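Local coordinates for protein 2-C-methyl-D-erythritol 2,4-cyclodiphosphate synthase (Thermus thermophilus, PDB 1IV2) that catalyses conversion of 4-diphosphocytidyl-2-C-methyl-D-erythritol 2-phosphate to 2-C-methyl-D-erythritol 2,4-cyclodiphosphate with release of CMP, a metal-dependent step of isoprenoid biosynthesis, at residues L18-L23 / L96-D101; R72-L77 / L116-R121. The protein carries 3 engineered substitutions. All coordinates share one frame; numbering follows the deposited sequence.

The four segments alternate along the chain: 18-23 (contact 1), 72-77 (contact 2), 96-101 (contact 1), 116-121 (contact 2). The centres of the two contacts lie about 13 Å apart. Helix 73-86, strand 91-99 and helix 109-120 follow one another, so contact 2 pairs the helices that precede and follow, in the chain, the strand used in contact 1. The contacts also meet directly: Leu116 CD1, on helix 109-120, lies 3.9 Å from Cys21 SG and 4.0 Å from Leu96 CD2. Through Leu116 the helix pair thus packs against both the hairpin and strand 91-99, which leads to Leu100, where cytidine diphosphate is hydrogen-bonded in this homotrimeric enzyme.

Contact 1: residues L18-L23 / L96-D101; sequences LYLCGL and LVLTLD. With CDP (cytidine-5'-diphosphate), chain M.
Leu100 serves two partners at once, its CD1 methyl meeting the hairpin residue Leu20 while CD2 lies beside the cytosine of the bound cytidine diphosphate. The hairpin is a two-residue one, closed by a type I' turn from Leu20 to Leu23, and it packs on strand 91-99 of the mixed sheet in this IspF-family α/β fold. Leu100 belongs to the substrate-binding site, so the hairpin backs a residue that holds the nucleotide. No hydrogen bond joins the two segments; the backbones stand well apart, with 9.1 Å between Leu20 CA and Leu98 CA, and side chains, mostly leucines, meet between them. Leu20 and Leu100 reach tip to tip, CD1 to CD1 at 4.2 Å, and the same Leu20 methyl lies 4.2 Å from Leu98 CD1. Leu18 CD2 and Cys21 SG add looser contacts to Leu100 and Leu98, respectively. Val142 and Ala144 of strand 141-150 also touch Leu20 and Leu98, while the carboxylate of Asp38 accepts hydrogen bonds from the backbone N of Cys21 and of Gly22. Leu100 has CG between its backbone N and carbonyl carbon (chi1 77°), which leaves CD2 3.2 Å from the nucleotide's N4. N4 donates a nearly straight hydrogen bond to Leu100 O, 3.0 Å long with 164° at the hydrogen.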
loop_
_atom_site.group_PDB
_atom_site.type_symbol
_atom_site.label_atom_id
_atom_site.label_comp_id
_atom_site.label_asym_id
_atom_site.label_seq_id
_atom_site.Cartn_x
_atom_site.Cartn_y
_atom_site.Cartn_z
ATOM N N LEU A 18 18.969 14.835 -3.174
ATOM C CA LEU A 18 17.735 14.149 -2.831
ATOM C C LEU A 18 16.577 14.993 -3.333
ATOM O O LEU A 18 16.478 16.129 -2.895
ATOM C CB LEU A 18 17.585 13.959 -1.316
ATOM C CG LEU A 18 16.231 13.345 -0.904
ATOM C CD1 LEU A 18 16.102 11.926 -1.445
ATOM C CD2 LEU A 18 16.062 13.393 0.609
ATOM N N TYR A 19 15.734 14.475 -4.202
ATOM C CA TYR A 19 14.535 15.133 -4.672
ATOM C C TYR A 19 13.316 14.393 -4.150
ATOM O O TYR A 19 13.262 13.186 -4.410
ATOM C CB TYR A 19 14.504 15.117 -6.211
ATOM C CG TYR A 19 15.714 15.881 -6.716
ATOM C CD1 TYR A 19 15.684 17.262 -6.577
ATOM C CD2 TYR A 19 16.815 15.267 -7.280
ATOM C CE1 TYR A 19 16.760 18.022 -7.013
ATOM C CE2 TYR A 19 17.899 16.021 -7.722
ATOM C CZ TYR A 19 17.847 17.400 -7.581
ATOM O OH TYR A 19 18.880 18.218 -7.993
ATOM N N LEU A 20 12.433 15.101 -3.469
ATOM C CA LEU A 20 11.155 14.588 -2.990
ATOM C C LEU A 20 10.033 15.610 -3.157
ATOM O O LEU A 20 10.208 16.781 -2.806
ATOM C CB LEU A 20 11.238 14.163 -1.518
ATOM C CG LEU A 20 11.999 12.843 -1.310
ATOM C CD1 LEU A 20 12.262 12.646 0.181
ATOM C CD2 LEU A 20 11.266 11.649 -1.891
ATOM N N CYS A 21 8.910 15.140 -3.699
ATOM C CA CYS A 21 7.758 16.014 -3.906
ATOM C C CYS A 21 8.116 17.203 -4.794
ATOM O O CYS A 21 7.517 18.269 -4.616
ATOM C CB CYS A 21 7.213 16.510 -2.554
ATOM S SG CYS A 21 6.668 15.159 -1.447
ATOM N N GLY A 22 9.061 17.056 -5.710
ATOM C CA GLY A 22 9.467 18.145 -6.578
ATOM C C GLY A 22 10.489 19.097 -6.008
ATOM O O GLY A 22 10.920 20.020 -6.700
ATOM N N LEU A 23 10.917 18.925 -4.750
ATOM C CA LEU A 23 11.899 19.775 -4.119
ATOM C C LEU A 23 13.278 19.143 -3.914
ATOM O O LEU A 23 13.436 17.932 -3.751
ATOM C CB LEU A 23 11.400 20.190 -2.726
ATOM C CG LEU A 23 10.058 20.902 -2.618
ATOM C CD1 LEU A 23 9.839 21.313 -1.153
ATOM C CD2 LEU A 23 9.951 22.129 -3.514
ATOM N N LEU A 96 -0.191 9.861 0.668
ATOM C CA LEU A 96 0.939 8.994 0.384
ATOM C C LEU A 96 1.867 8.928 1.588
ATOM O O LEU A 96 1.806 9.788 2.460
ATOM C CB LEU A 96 1.669 9.486 -0.866
ATOM C CG LEU A 96 2.434 10.788 -0.649
ATOM C CD1 LEU A 96 3.533 10.886 -1.705
ATOM C CD2 LEU A 96 1.482 11.965 -0.680
ATOM N N VAL A 97 2.716 7.915 1.597
ATOM C CA VAL A 97 3.639 7.659 2.705
ATOM C C VAL A 97 5.054 7.609 2.158
ATOM O O VAL A 97 5.263 6.855 1.192
ATOM C CB VAL A 97 3.290 6.309 3.355
ATOM C CG1 VAL A 97 4.273 6.009 4.469
ATOM C CG2 VAL A 97 1.860 6.291 3.909
ATOM N N LEU A 98 6.005 8.342 2.692
ATOM C CA LEU A 98 7.396 8.187 2.294
ATOM C C LEU A 98 8.159 7.502 3.435
ATOM O O LEU A 98 8.027 7.999 4.563
ATOM C CB LEU A 98 8.143 9.493 2.056
ATOM C CG LEU A 98 7.430 10.482 1.139
ATOM C CD1 LEU A 98 8.219 11.778 1.078
ATOM C CD2 LEU A 98 7.252 9.848 -0.225
ATOM N N THR A 99 8.879 6.467 3.050
ATOM C CA THR A 99 9.657 5.657 3.976
ATOM C C THR A 99 11.140 5.814 3.672
ATOM O O THR A 99 11.638 5.464 2.596
ATOM C CB THR A 99 9.246 4.166 3.905
ATOM O OG1 THR A 99 7.849 4.041 4.151
ATOM C CG2 THR A 99 9.962 3.357 4.986
ATOM N N LEU A 100 11.864 6.373 4.626
ATOM C CA LEU A 100 13.313 6.533 4.507
ATOM C C LEU A 100 13.871 6.813 5.905
ATOM O O LEU A 100 13.229 7.450 6.751
ATOM C CB LEU A 100 13.663 7.619 3.492
ATOM C CG LEU A 100 13.523 9.079 3.906
ATOM C CD1 LEU A 100 14.090 10.051 2.874
ATOM C CD2 LEU A 100 12.059 9.405 4.153
ATOM N N ASP A 101 15.075 6.311 6.166
ATOM C CA ASP A 101 15.634 6.467 7.504
ATOM C C ASP A 101 16.136 7.891 7.715
ATOM O O ASP A 101 15.943 8.450 8.791
ATOM C CB ASP A 101 16.784 5.510 7.765
ATOM C CG ASP A 101 16.470 4.036 7.626
ATOM O OD1 ASP A 101 15.314 3.655 7.391
ATOM O OD2 ASP A 101 17.414 3.211 7.748
HETATM O O3B CDP M . 8.282 4.139 15.578
HETATM P PB CDP M . 7.359 5.081 14.895
HETATM O O1B CDP M . 6.189 4.181 14.603
HETATM O O2B CDP M . 6.965 6.165 15.918
HETATM O O3A CDP M . 7.710 5.874 13.649
HETATM P PA CDP M . 9.139 6.041 12.984
HETATM O O1A CDP M . 9.353 5.304 11.610
HETATM O O2A CDP M . 10.226 5.908 13.918
HETATM O "O5'" CDP M . 8.985 7.602 12.616
HETATM C "C5'" CDP M . 8.783 8.529 13.647
HETATM C "C4'" CDP M . 8.455 9.791 13.016
HETATM O "O4'" CDP M . 9.489 10.498 12.301
HETATM C "C3'" CDP M . 7.235 9.806 12.052
HETATM O "O3'" CDP M . 5.891 9.618 12.560
HETATM C "C2'" CDP M . 7.541 10.957 11.114
HETATM O "O2'" CDP M . 7.081 11.970 11.975
HETATM C "C1'" CDP M . 8.902 11.449 11.450
HETATM N N1 CDP M . 9.873 11.064 10.295
HETATM C C2 CDP M . 10.587 12.131 9.627
HETATM O O2 CDP M . 10.414 13.317 9.965
HETATM N N3 CDP M . 11.448 11.882 8.618
HETATM C C4 CDP M . 11.711 10.549 8.168
HETATM N N4 CDP M . 12.587 10.361 7.171
HETATM C C5 CDP M . 11.050 9.423 8.777
HETATM C C6 CDP M . 10.171 9.745 9.806
#

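Contact 2: residues R72-L77 / L116-R121; sequences RSEVFL and LSRLMR. Engineered in segment 116-121: Met120 (natural residue Leu).
The guanidinium of Arg118 and the carboxylate of Glu74 meet through a water rather than by a direct salt bridge. Water 1 sits at the guanidinium edge, in its plane, and accepts from Arg118 NH2 at 2.9 Å. Water 1 in turn donates a hydrogen bond to Glu74 OE1 at 2.6 Å. Glu74 OE2 is 4.4 Å from Arg118 NH2 but well out of the guanidinium plane, so only the opposite charges act between them; this oxygen has its salt bridge with Arg78 NE, one turn further along its own helix. A third flat group, the Phe76 ring, carries Arg72 O over the centre of one face, 4.1 Å above the plane.

The Glu74 side chain crosses that of Leu119 at about a right angle, its carboxylate against Leu119 CG. With CG anti to the backbone N (chi1 166°) and the chain extended beyond it, Glu74 brings OE2 to 3.6 Å from Leu119 CG and lays CD against the same branch point. The two segments form a helix-helix packing in the layer beside the mixed sheet: the axes of helix 73-77 and helix 116-120 approach to 11.4 Å, their directions 48° apart. Deeper in the interface, Leu77 spreads its methyls over two residues. Leu77 CD2 lies 4.2 Å from Leu119 CB, and Leu77 CD1 lies 4.1 Å from CE of the engineered Met120, whose chain bends about the CG-SD bond. Helix 39-51 supplies Thr45 and Leu48 against Leu77, and Met41 against Leu119. Arg121, the first residue to leave helix 109-120, adopts positive phi in a Schellman motif, and its side chain forms a salt bridge with Glu85 of helix 73-86.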
loop_
_atom_site.group_PDB
_atom_site.type_symbol
_atom_site.label_atom_id
_atom_site.label_comp_id
_atom_site.label_asym_id
_atom_site.label_seq_id
_atom_site.Cartn_x
_atom_site.Cartn_y
_atom_site.Cartn_z
ATOM N N ARG A 72 12.745 16.727 -15.163
ATOM C CA ARG A 72 12.396 16.481 -13.759
ATOM C C ARG A 72 11.071 15.739 -13.666
ATOM O O ARG A 72 10.201 15.801 -14.535
ATOM C CB ARG A 72 12.235 17.758 -12.948
ATOM C CG ARG A 72 13.078 18.978 -13.216
ATOM C CD ARG A 72 12.383 20.142 -12.508
ATOM N NE ARG A 72 13.291 21.221 -12.165
ATOM C CZ ARG A 72 13.077 22.127 -11.211
ATOM N NH1 ARG A 72 11.994 22.167 -10.439
ATOM N NH2 ARG A 72 14.017 23.046 -11.034
ATOM N N SER A 73 10.859 15.025 -12.569
ATOM C CA SER A 73 9.659 14.186 -12.492
ATOM C C SER A 73 8.347 14.943 -12.415
ATOM O O SER A 73 7.268 14.405 -12.720
ATOM C CB SER A 73 9.856 13.264 -11.255
ATOM O OG SER A 73 11.013 12.480 -11.542
ATOM N N GLU A 74 8.356 16.220 -12.011
ATOM C CA GLU A 74 7.133 17.028 -12.050
ATOM C C GLU A 74 6.547 17.117 -13.455
ATOM O O GLU A 74 5.345 17.264 -13.690
ATOM C CB GLU A 74 7.411 18.437 -11.511
ATOM C CG GLU A 74 6.319 19.456 -11.801
ATOM C CD GLU A 74 6.544 20.817 -11.160
ATOM O OE1 GLU A 74 7.590 20.988 -10.497
ATOM O OE2 GLU A 74 5.693 21.719 -11.314
ATOM N N VAL A 75 7.442 17.036 -14.453
ATOM C CA VAL A 75 6.995 17.117 -15.831
ATOM C C VAL A 75 6.060 15.950 -16.108
ATOM O O VAL A 75 5.001 16.064 -16.715
ATOM C CB VAL A 75 8.191 17.134 -16.803
ATOM C CG1 VAL A 75 7.778 16.759 -18.210
ATOM C CG2 VAL A 75 8.835 18.518 -16.805
ATOM N N PHE A 76 6.481 14.788 -15.651
ATOM C CA PHE A 76 5.705 13.572 -15.856
ATOM C C PHE A 76 4.380 13.668 -15.104
ATOM O O PHE A 76 3.360 13.276 -15.657
ATOM C CB PHE A 76 6.456 12.330 -15.346
ATOM C CG PHE A 76 7.880 12.255 -15.867
ATOM C CD1 PHE A 76 8.168 12.751 -17.136
ATOM C CD2 PHE A 76 8.880 11.704 -15.094
ATOM C CE1 PHE A 76 9.458 12.740 -17.621
ATOM C CE2 PHE A 76 10.176 11.704 -15.582
ATOM C CZ PHE A 76 10.473 12.207 -16.839
ATOM N N LEU A 77 4.449 14.174 -13.864
ATOM C CA LEU A 77 3.229 14.294 -13.075
ATOM C C LEU A 77 2.226 15.215 -13.771
ATOM O O LEU A 77 1.053 14.878 -13.929
ATOM C CB LEU A 77 3.487 14.795 -11.649
ATOM C CG LEU A 77 2.200 14.910 -10.807
ATOM C CD1 LEU A 77 1.839 13.600 -10.132
ATOM C CD2 LEU A 77 2.365 16.018 -9.777
ATOM N N LEU A 116 3.287 19.730 -3.145
ATOM C CA LEU A 116 2.225 18.871 -3.678
ATOM C C LEU A 116 0.953 19.660 -3.925
ATOM O O LEU A 116 0.231 19.437 -4.904
ATOM C CB LEU A 116 1.936 17.715 -2.708
ATOM C CG LEU A 116 3.143 16.774 -2.555
ATOM C CD1 LEU A 116 2.838 15.628 -1.596
ATOM C CD2 LEU A 116 3.560 16.265 -3.936
ATOM N N SER A 117 0.681 20.594 -3.012
ATOM C CA SER A 117 -0.594 21.314 -3.149
ATOM C C SER A 117 -0.641 22.130 -4.430
ATOM O O SER A 117 -1.631 22.193 -5.170
ATOM C CB SER A 117 -0.793 22.217 -1.927
ATOM O OG SER A 117 -1.868 23.112 -2.127
ATOM N N ARG A 118 0.505 22.773 -4.661
ATOM C CA ARG A 118 0.688 23.599 -5.862
ATOM C C ARG A 118 0.706 22.790 -7.148
ATOM O O ARG A 118 -0.017 23.087 -8.098
ATOM C CB ARG A 118 1.995 24.398 -5.712
ATOM C CG ARG A 118 2.011 25.596 -6.679
ATOM C CD ARG A 118 3.274 26.439 -6.482
ATOM N NE ARG A 118 4.412 25.576 -6.776
ATOM C CZ ARG A 118 5.068 25.480 -7.922
ATOM N NH1 ARG A 118 4.741 26.214 -8.968
ATOM N NH2 ARG A 118 6.075 24.613 -7.963
ATOM N N LEU A 119 1.528 21.749 -7.209
ATOM C CA LEU A 119 1.660 20.910 -8.389
ATOM C C LEU A 119 0.329 20.261 -8.743
ATOM O O LEU A 119 -0.073 20.205 -9.901
ATOM C CB LEU A 119 2.728 19.825 -8.132
ATOM C CG LEU A 119 4.182 20.214 -8.408
ATOM C CD1 LEU A 119 4.482 21.610 -7.888
ATOM C CD2 LEU A 119 5.176 19.203 -7.827
ATOM N N MET A 120 -0.389 19.750 -7.747
ATOM C CA MET A 120 -1.677 19.045 -8.009
ATOM C C MET A 120 -2.973 19.874 -7.995
ATOM O O MET A 120 -3.965 19.320 -8.199
ATOM C CB MET A 120 -1.929 17.948 -6.979
ATOM C CG MET A 120 -0.845 16.881 -7.016
ATOM S SD MET A 120 -1.278 15.411 -6.137
ATOM C CE MET A 120 -0.820 13.998 -7.099
ATOM N N ARG A 121 -2.747 21.124 -7.584
ATOM C CA ARG A 121 -3.855 22.063 -7.498
ATOM C C ARG A 121 -4.863 21.511 -6.504
ATOM O O ARG A 121 -6.082 21.482 -6.699
ATOM C CB ARG A 121 -4.497 22.333 -8.877
ATOM C CG ARG A 121 -3.503 23.031 -9.824
ATOM C CD ARG A 121 -4.252 23.550 -11.073
ATOM N NE ARG A 121 -4.780 22.380 -11.762
ATOM C CZ ARG A 121 -5.991 21.865 -11.839
ATOM N NH1 ARG A 121 -7.057 22.391 -11.248
ATOM N NH2 ARG A 121 -6.144 20.748 -12.564
HETATM O O HOH W 1 8.154 23.395 -9.553
#